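Local atomic coordinates of salmonella typhimurium DB7155 bacteriophage DET7 tailspike (Bacteriophage, PDB entry 2V5I), a protein that binds the O-antigen of Salmonella as the receptor-binding tailspike of bacteriophage Det7 and probably hydrolyses it. Residues T260-V265 and G289-S294; G293-M298 and G338-G343; T453-L458 and S469-S474. All blocks are in the same frame, centred on the assembly; numbering follows the deposited sequence.

Contact 1 of 3, residues T260-V265 and G289-S294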
# COMPACT_ATOMS: atom_id res chain seq x y z
N THR A 260 -15.79 11.43 -11.72
CA THR A 260 -16.77 12.29 -11.08
C THR A 260 -17.12 13.43 -12.06
O THR A 260 -16.25 14.19 -12.45
CB THR A 260 -16.18 12.88 -9.75
OG1 THR A 260 -14.94 13.52 -9.97
CG2 THR A 260 -15.96 11.78 -8.74
N TYR A 261 -18.41 13.52 -12.41
CA TYR A 261 -18.76 14.53 -13.43
C TYR A 261 -18.42 15.90 -12.98
O TYR A 261 -18.52 16.24 -11.77
CB TYR A 261 -20.26 14.52 -13.75
CG TYR A 261 -20.61 13.92 -15.05
CD1 TYR A 261 -20.59 12.55 -15.18
CD2 TYR A 261 -20.99 14.69 -16.11
CE1 TYR A 261 -20.93 11.95 -16.35
CE2 TYR A 261 -21.34 14.10 -17.33
CZ TYR A 261 -21.31 12.74 -17.43
OH TYR A 261 -21.65 12.07 -18.60
N GLN A 262 -18.04 16.74 -13.96
CA GLN A 262 -17.71 18.12 -13.73
C GLN A 262 -18.81 19.02 -14.26
O GLN A 262 -19.44 18.72 -15.28
CB GLN A 262 -16.40 18.51 -14.43
CG GLN A 262 -15.22 17.98 -13.72
CD GLN A 262 -14.41 17.04 -14.50
OE1 GLN A 262 -13.97 17.38 -15.58
NE2 GLN A 262 -14.16 15.82 -13.95
N GLY A 263 -19.01 20.12 -13.58
CA GLY A 263 -19.92 21.16 -14.05
C GLY A 263 -21.39 20.86 -13.88
O GLY A 263 -21.82 20.15 -12.96
N SER A 264 -22.18 21.25 -14.88
CA SER A 264 -23.65 21.15 -14.89
C SER A 264 -24.14 20.22 -15.98
O SER A 264 -23.51 20.06 -17.01
CB SER A 264 -24.25 22.54 -15.17
OG SER A 264 -23.96 23.43 -14.15
N VAL A 265 -25.29 19.60 -15.72
CA VAL A 265 -26.04 18.83 -16.73
C VAL A 265 -27.47 19.27 -16.58
O VAL A 265 -27.99 19.29 -15.49
CB VAL A 265 -25.91 17.31 -16.54
CG1 VAL A 265 -26.81 16.55 -17.53
CG2 VAL A 265 -24.51 16.89 -16.79
N GLY A 289 -7.05 7.80 -16.02
CA GLY A 289 -7.31 6.61 -15.23
C GLY A 289 -8.47 6.96 -14.27
O GLY A 289 -9.52 6.34 -14.27
N PHE A 290 -8.18 7.90 -13.36
CA PHE A 290 -9.22 8.45 -12.46
C PHE A 290 -9.33 9.96 -12.75
O PHE A 290 -8.31 10.67 -12.67
CB PHE A 290 -8.78 8.26 -11.01
CG PHE A 290 -8.74 6.82 -10.56
CD1 PHE A 290 -7.67 5.98 -10.96
CD2 PHE A 290 -9.69 6.29 -9.75
CE1 PHE A 290 -7.65 4.67 -10.55
CE2 PHE A 290 -9.64 4.93 -9.33
CZ PHE A 290 -8.62 4.15 -9.78
N ASP A 291 -10.53 10.42 -13.12
CA ASP A 291 -10.83 11.84 -13.40
C ASP A 291 -11.75 12.33 -12.29
O ASP A 291 -12.95 12.17 -12.37
CB ASP A 291 -11.55 11.98 -14.75
CG ASP A 291 -11.95 13.41 -15.10
OD1 ASP A 291 -11.60 14.36 -14.35
OD2 ASP A 291 -12.66 13.56 -16.12
N LEU A 292 -11.13 12.91 -11.25
CA LEU A 292 -11.82 13.24 -10.01
C LEU A 292 -12.09 14.73 -9.72
O LEU A 292 -12.44 15.10 -8.60
CB LEU A 292 -11.13 12.58 -8.80
CG LEU A 292 -10.78 11.09 -8.97
CD1 LEU A 292 -10.11 10.55 -7.72
CD2 LEU A 292 -11.99 10.28 -9.32
N GLY A 293 -11.94 15.53 -10.74
CA GLY A 293 -12.21 16.95 -10.62
C GLY A 293 -13.67 17.27 -10.51
O GLY A 293 -14.52 16.48 -10.85
N SER A 294 -13.98 18.51 -10.10
CA SER A 294 -15.35 18.96 -9.95
C SER A 294 -15.73 20.07 -10.94
O SER A 294 -16.90 20.20 -11.30
CB SER A 294 -15.49 19.54 -8.55
OG SER A 294 -15.36 18.54 -7.54
O HOH W 1 -15.09 15.69 -7.78
O HOH W 2 -17.54 16.01 -9.31
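Thr-260 and Asp-291 sit on adjacent strands of the parallel beta-helix, close to the turns that follow. The two backbones are joined by Thr-260 N to Asp-291 O, a hydrogen bond of 3.0 Å with the donor close to the C=O axis. Beyond it Gln-262 adds side-chain bonds, and Gly-263 N makes a further backbone bond. Gln-262 carries the centre of the contact. Its CG lies beside its own backbone N, opposite the carbonyl carbon (chi1 -75°), and the chain bends at chi2. This brings the amide back over the turn toward Asp-291. NE2 of Gln-262 donates to Asp-291 OD1 at 3.0 Å, meeting that oxygen from above the carboxylate plane. The amide and carboxylate planes are 61° apart, so the groups do not lie flat against each other. Gln-262 NE2 also donates to Gly-293 O at 3.2 Å, again from above the carbonyl plane. A third, weak bond reaches back to Thr-260 O. Three oxygens thus share the two protons of one amide nitrogen, and none of the bonds is straight. One residue further along, Gly-263 N donates to Ser-294 O at 3.1 Å. The CA of Gln-262 touches Ser-294 O at 3.3 Å in a CH...O contact. Water 1 bridges the turns: it lies 2.8 Å from Leu-292 O, to which it probably donates, and is hydrogen-bonded to Thr-260 OG1 and Ser-294 OG. Ser-294 OG is also bonded to Asn-320. Strand 258-260 follows strand 230-233 in the parallel array, and strand 290-291 is next, followed by strand 335-342. Phe-290 stacks on Phe-258 of the preceding strand. The side chains of Thr-260 and Leu-292 both touch Phe-277 of strand 276-278.

Contact 2 of 3, residues G293-M298 and G338-G343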
# COMPACT_ATOMS: atom_id res chain seq x y z
N GLY A 293 -11.94 15.53 -10.74
CA GLY A 293 -12.21 16.95 -10.62
C GLY A 293 -13.67 17.27 -10.51
O GLY A 293 -14.52 16.48 -10.85
N SER A 294 -13.98 18.51 -10.10
CA SER A 294 -15.35 18.96 -9.95
C SER A 294 -15.73 20.07 -10.94
O SER A 294 -16.90 20.20 -11.30
CB SER A 294 -15.49 19.54 -8.55
OG SER A 294 -15.36 18.54 -7.54
N ASP A 295 -14.77 20.92 -11.29
CA ASP A 295 -15.03 22.04 -12.15
C ASP A 295 -14.44 21.84 -13.54
O ASP A 295 -13.28 21.45 -13.66
CB ASP A 295 -14.53 23.36 -11.49
CG ASP A 295 -15.34 23.82 -10.32
OD1 ASP A 295 -16.60 23.80 -10.34
OD2 ASP A 295 -14.70 24.21 -9.27
N PRO A 296 -15.19 22.16 -14.60
CA PRO A 296 -14.68 21.91 -15.95
C PRO A 296 -13.63 22.91 -16.41
O PRO A 296 -13.71 24.11 -16.07
CB PRO A 296 -15.90 22.06 -16.84
CG PRO A 296 -16.78 22.93 -16.13
CD PRO A 296 -16.54 22.76 -14.63
N GLY A 297 -12.70 22.41 -17.21
CA GLY A 297 -11.60 23.23 -17.70
C GLY A 297 -12.07 24.41 -18.53
O GLY A 297 -11.59 25.52 -18.35
N MET A 298 -13.03 24.19 -19.43
CA MET A 298 -13.46 25.29 -20.34
C MET A 298 -14.31 26.39 -19.69
O MET A 298 -14.54 27.44 -20.31
CB MET A 298 -14.17 24.73 -21.59
CG MET A 298 -13.90 25.56 -22.93
SD MET A 298 -12.22 25.41 -23.55
CE MET A 298 -12.27 24.23 -24.89
N GLY A 338 -6.24 12.67 -12.52
CA GLY A 338 -6.67 14.05 -12.69
C GLY A 338 -7.52 14.45 -11.53
O GLY A 338 -8.40 13.72 -11.11
N MET A 339 -7.22 15.58 -10.90
CA MET A 339 -8.10 16.07 -9.86
C MET A 339 -8.03 17.58 -9.73
O MET A 339 -7.18 18.23 -10.35
CB MET A 339 -7.78 15.43 -8.53
CG MET A 339 -6.39 15.46 -8.18
SD MET A 339 -6.13 14.87 -6.44
CE MET A 339 -6.66 13.22 -6.51
N ASP A 340 -9.00 18.11 -9.02
CA ASP A 340 -9.01 19.54 -8.62
C ASP A 340 -9.59 19.67 -7.21
O ASP A 340 -9.98 18.64 -6.60
CB ASP A 340 -9.70 20.45 -9.65
CG ASP A 340 -11.25 20.46 -9.58
OD1 ASP A 340 -11.83 19.80 -8.71
OD2 ASP A 340 -11.87 21.14 -10.49
N GLY A 341 -9.59 20.87 -6.66
CA GLY A 341 -10.23 21.14 -5.41
C GLY A 341 -9.30 21.60 -4.33
O GLY A 341 -8.10 21.67 -4.54
N SER A 342 -9.87 21.98 -3.21
CA SER A 342 -9.12 22.41 -2.02
C SER A 342 -9.27 21.44 -0.86
O SER A 342 -10.29 20.74 -0.73
CB SER A 342 -9.52 23.82 -1.61
OG SER A 342 -10.84 23.92 -1.06
N GLY A 343 -8.26 21.42 0.01
CA GLY A 343 -8.32 20.57 1.17
C GLY A 343 -8.04 19.14 0.81
O GLY A 343 -7.80 18.78 -0.35
O HOH W 3 -13.28 22.40 -7.63
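Gly-338 brings strand 335-342 of the parallel beta-helix alongside the turn that starts at Gly-293. Its O lies 4.0 Å from Gly-293 N, a packing distance. The backbone of Gly-338 is hydrogen-bonded instead to Phe-290 and Leu-292, so the rungs are in step up to this point. Met-339 follows. Its CA is also close to Gly-293 N, but its side chain leads away to Ala-361 and Thr-363 of the next strand, 357-364. Asp-340 then makes the main link. Its CG is placed between its own backbone N and carbonyl carbon (chi1 80°), and the carboxylate reaches across to the loop. Ser-294 N donates to Asp-340 OD1 at 2.9 Å, coming from above the carboxylate plane, 40° out of it. Asp-295 N donates to Asp-340 OD2 at 3.0 Å, on its syn lone pair, with an N-H...O angle of 160°. The carboxylate thus receives two successive N-H groups of the loop. Asp-340 OD2 has a further partner in His-316 ND1. Asp-295 CB lies 3.6 Å from Asp-340 OD2. The carboxylate of Asp-295 forms salt bridges with Arg-271 and Arg-304, and its OD2 accepts a bond from His-316 N. The two carboxylates come to 4.3 Å between Asp-295 OD2 and Asp-340 OD2. Water 3 spans them: it donates to Asp-295 OD2 at 2.8 Å and, weakly, to Asp-340 OD1 at 3.2 Å.

Contact 3 of 3, residues T453-L458 and S469-S474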
# COMPACT_ATOMS: atom_id res chain seq x y z
N THR A 453 35.11 7.66 -6.64
CA THR A 453 34.71 8.80 -5.81
C THR A 453 33.35 8.59 -5.15
O THR A 453 32.56 7.75 -5.57
CB THR A 453 34.61 10.08 -6.65
OG1 THR A 453 33.57 9.92 -7.64
CG2 THR A 453 35.94 10.40 -7.35
N ALA A 454 33.10 9.33 -4.07
CA ALA A 454 31.80 9.37 -3.42
C ALA A 454 31.55 10.87 -3.19
O ALA A 454 32.46 11.59 -2.79
CB ALA A 454 31.83 8.66 -2.10
N GLU A 455 30.30 11.34 -3.38
CA GLU A 455 30.09 12.79 -3.23
C GLU A 455 28.72 13.17 -2.68
O GLU A 455 27.75 12.45 -2.87
CB GLU A 455 30.25 13.53 -4.57
CG GLU A 455 29.00 13.59 -5.43
CD GLU A 455 29.20 14.29 -6.78
OE1 GLU A 455 30.26 14.94 -6.96
OE2 GLU A 455 28.30 14.19 -7.65
N LEU A 456 28.69 14.36 -2.08
CA LEU A 456 27.47 15.10 -1.79
C LEU A 456 27.64 16.42 -2.53
O LEU A 456 28.43 17.29 -2.12
CB LEU A 456 27.29 15.39 -0.32
CG LEU A 456 25.99 16.17 -0.05
CD1 LEU A 456 24.78 15.25 -0.13
CD2 LEU A 456 26.07 16.85 1.22
N ALA A 457 26.97 16.51 -3.66
CA ALA A 457 26.95 17.74 -4.47
C ALA A 457 25.90 18.71 -3.95
O ALA A 457 24.94 18.32 -3.30
CB ALA A 457 26.67 17.38 -5.89
N LEU A 458 26.10 20.00 -4.28
CA LEU A 458 25.16 21.05 -3.94
C LEU A 458 24.80 21.75 -5.26
O LEU A 458 25.62 21.92 -6.14
CB LEU A 458 25.78 22.07 -2.99
CG LEU A 458 26.22 21.44 -1.68
CD1 LEU A 458 27.68 21.61 -1.63
CD2 LEU A 458 25.61 22.16 -0.50
N SER A 469 26.73 23.74 -7.95
CA SER A 469 27.40 24.92 -7.46
C SER A 469 28.64 24.62 -6.62
O SER A 469 29.50 25.48 -6.41
CB SER A 469 26.39 25.76 -6.69
OG SER A 469 25.75 25.03 -5.63
N GLY A 470 28.68 23.42 -6.07
CA GLY A 470 29.82 23.01 -5.28
C GLY A 470 29.60 21.58 -4.82
O GLY A 470 28.63 20.95 -5.17
N ALA A 471 30.59 21.05 -4.11
CA ALA A 471 30.54 19.66 -3.63
C ALA A 471 31.49 19.39 -2.48
O ALA A 471 32.49 20.08 -2.27
CB ALA A 471 30.87 18.68 -4.79
N LEU A 472 31.11 18.34 -1.72
CA LEU A 472 31.99 17.65 -0.80
C LEU A 472 32.24 16.30 -1.47
O LEU A 472 31.28 15.58 -1.76
CB LEU A 472 31.25 17.44 0.52
CG LEU A 472 31.87 16.44 1.49
CD1 LEU A 472 33.13 17.02 2.00
CD2 LEU A 472 30.86 16.11 2.67
N ARG A 473 33.50 15.98 -1.78
CA ARG A 473 33.81 14.79 -2.55
C ARG A 473 34.98 14.05 -1.91
O ARG A 473 35.91 14.67 -1.38
CB ARG A 473 34.22 15.21 -3.98
CG ARG A 473 33.33 16.19 -4.69
CD ARG A 473 33.68 16.27 -6.22
NE ARG A 473 33.23 15.04 -6.90
CZ ARG A 473 33.65 14.62 -8.10
NH1 ARG A 473 34.55 15.31 -8.81
NH2 ARG A 473 33.17 13.48 -8.60
N SER A 474 34.90 12.73 -1.91
CA SER A 474 36.01 11.86 -1.49
C SER A 474 36.51 11.07 -2.73
O SER A 474 35.72 10.62 -3.55
CB SER A 474 35.49 10.89 -0.43
OG SER A 474 36.53 10.04 -0.01
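Arg-473 and Glu-455 face each other as a non-hydrogen-bonded pair of an antiparallel hairpin. The arginine chain starts with CB, 4.2 Å from Ala-454 O. CG packs on Glu-455 CB at 4.1 Å, and CD lies 3.7 Å from Glu-455 OE1. The chain then bends at chi3 (72°), which turns Arg-473 NE to Glu-455 OE1 at 3.0 Å in a salt bridge. The two side chains run side by side in the same direction, with carboxylate and guanidinium planes 54° apart. At the tip, Arg-473 CZ and NH2 both lie 3.6 Å from Glu-455 OE1, and NH2 is 3.7 Å from Thr-453 OG1. Glu-455 is modelled in two conformers, so the salt bridge may be only partly populated. Leu-456 and Leu-472 bond to each other through both backbone N-H groups and point to the other face. There Leu-472 packs on Leu-472 of the second subunit, and Leu-456 on Leu-456 of the third. Ser-469 N donates to Leu-458 O at 2.8 Å, and Gly-470 N reaches the same oxygen weakly. Together they form a classic beta bulge. Leu-456 to Leu-458 also pair in parallel with a strand of the second subunit. This is a beta hairpin whose sheet continues into a neighbouring subunit, consistent with the intertwined C-terminal part of the trimeric tailspike.

In the fold
Contacts 1 and 2 are neighbours in the parallel beta-helix, with centres 7 Å apart. They share Gly-293 and Ser-294, and strands 290-291 and 335-342 lie side by side. Along the chain, 289-294 ends contact 1 and 293-298 begins contact 2. Together they join three successive rungs and the loops that leave them. Contact 3 comes later in the chain, in the antiparallel sheet of strands 453-460 to 512-515. Its centre is 47 Å from that of contact 1 and 42 Å from that of contact 2. Contacts 1 and 2 thus belong to the beta-helix of one subunit, whereas contact 3 belongs to a sheet that crosses the interface, consistent with the intertwined C-terminal part.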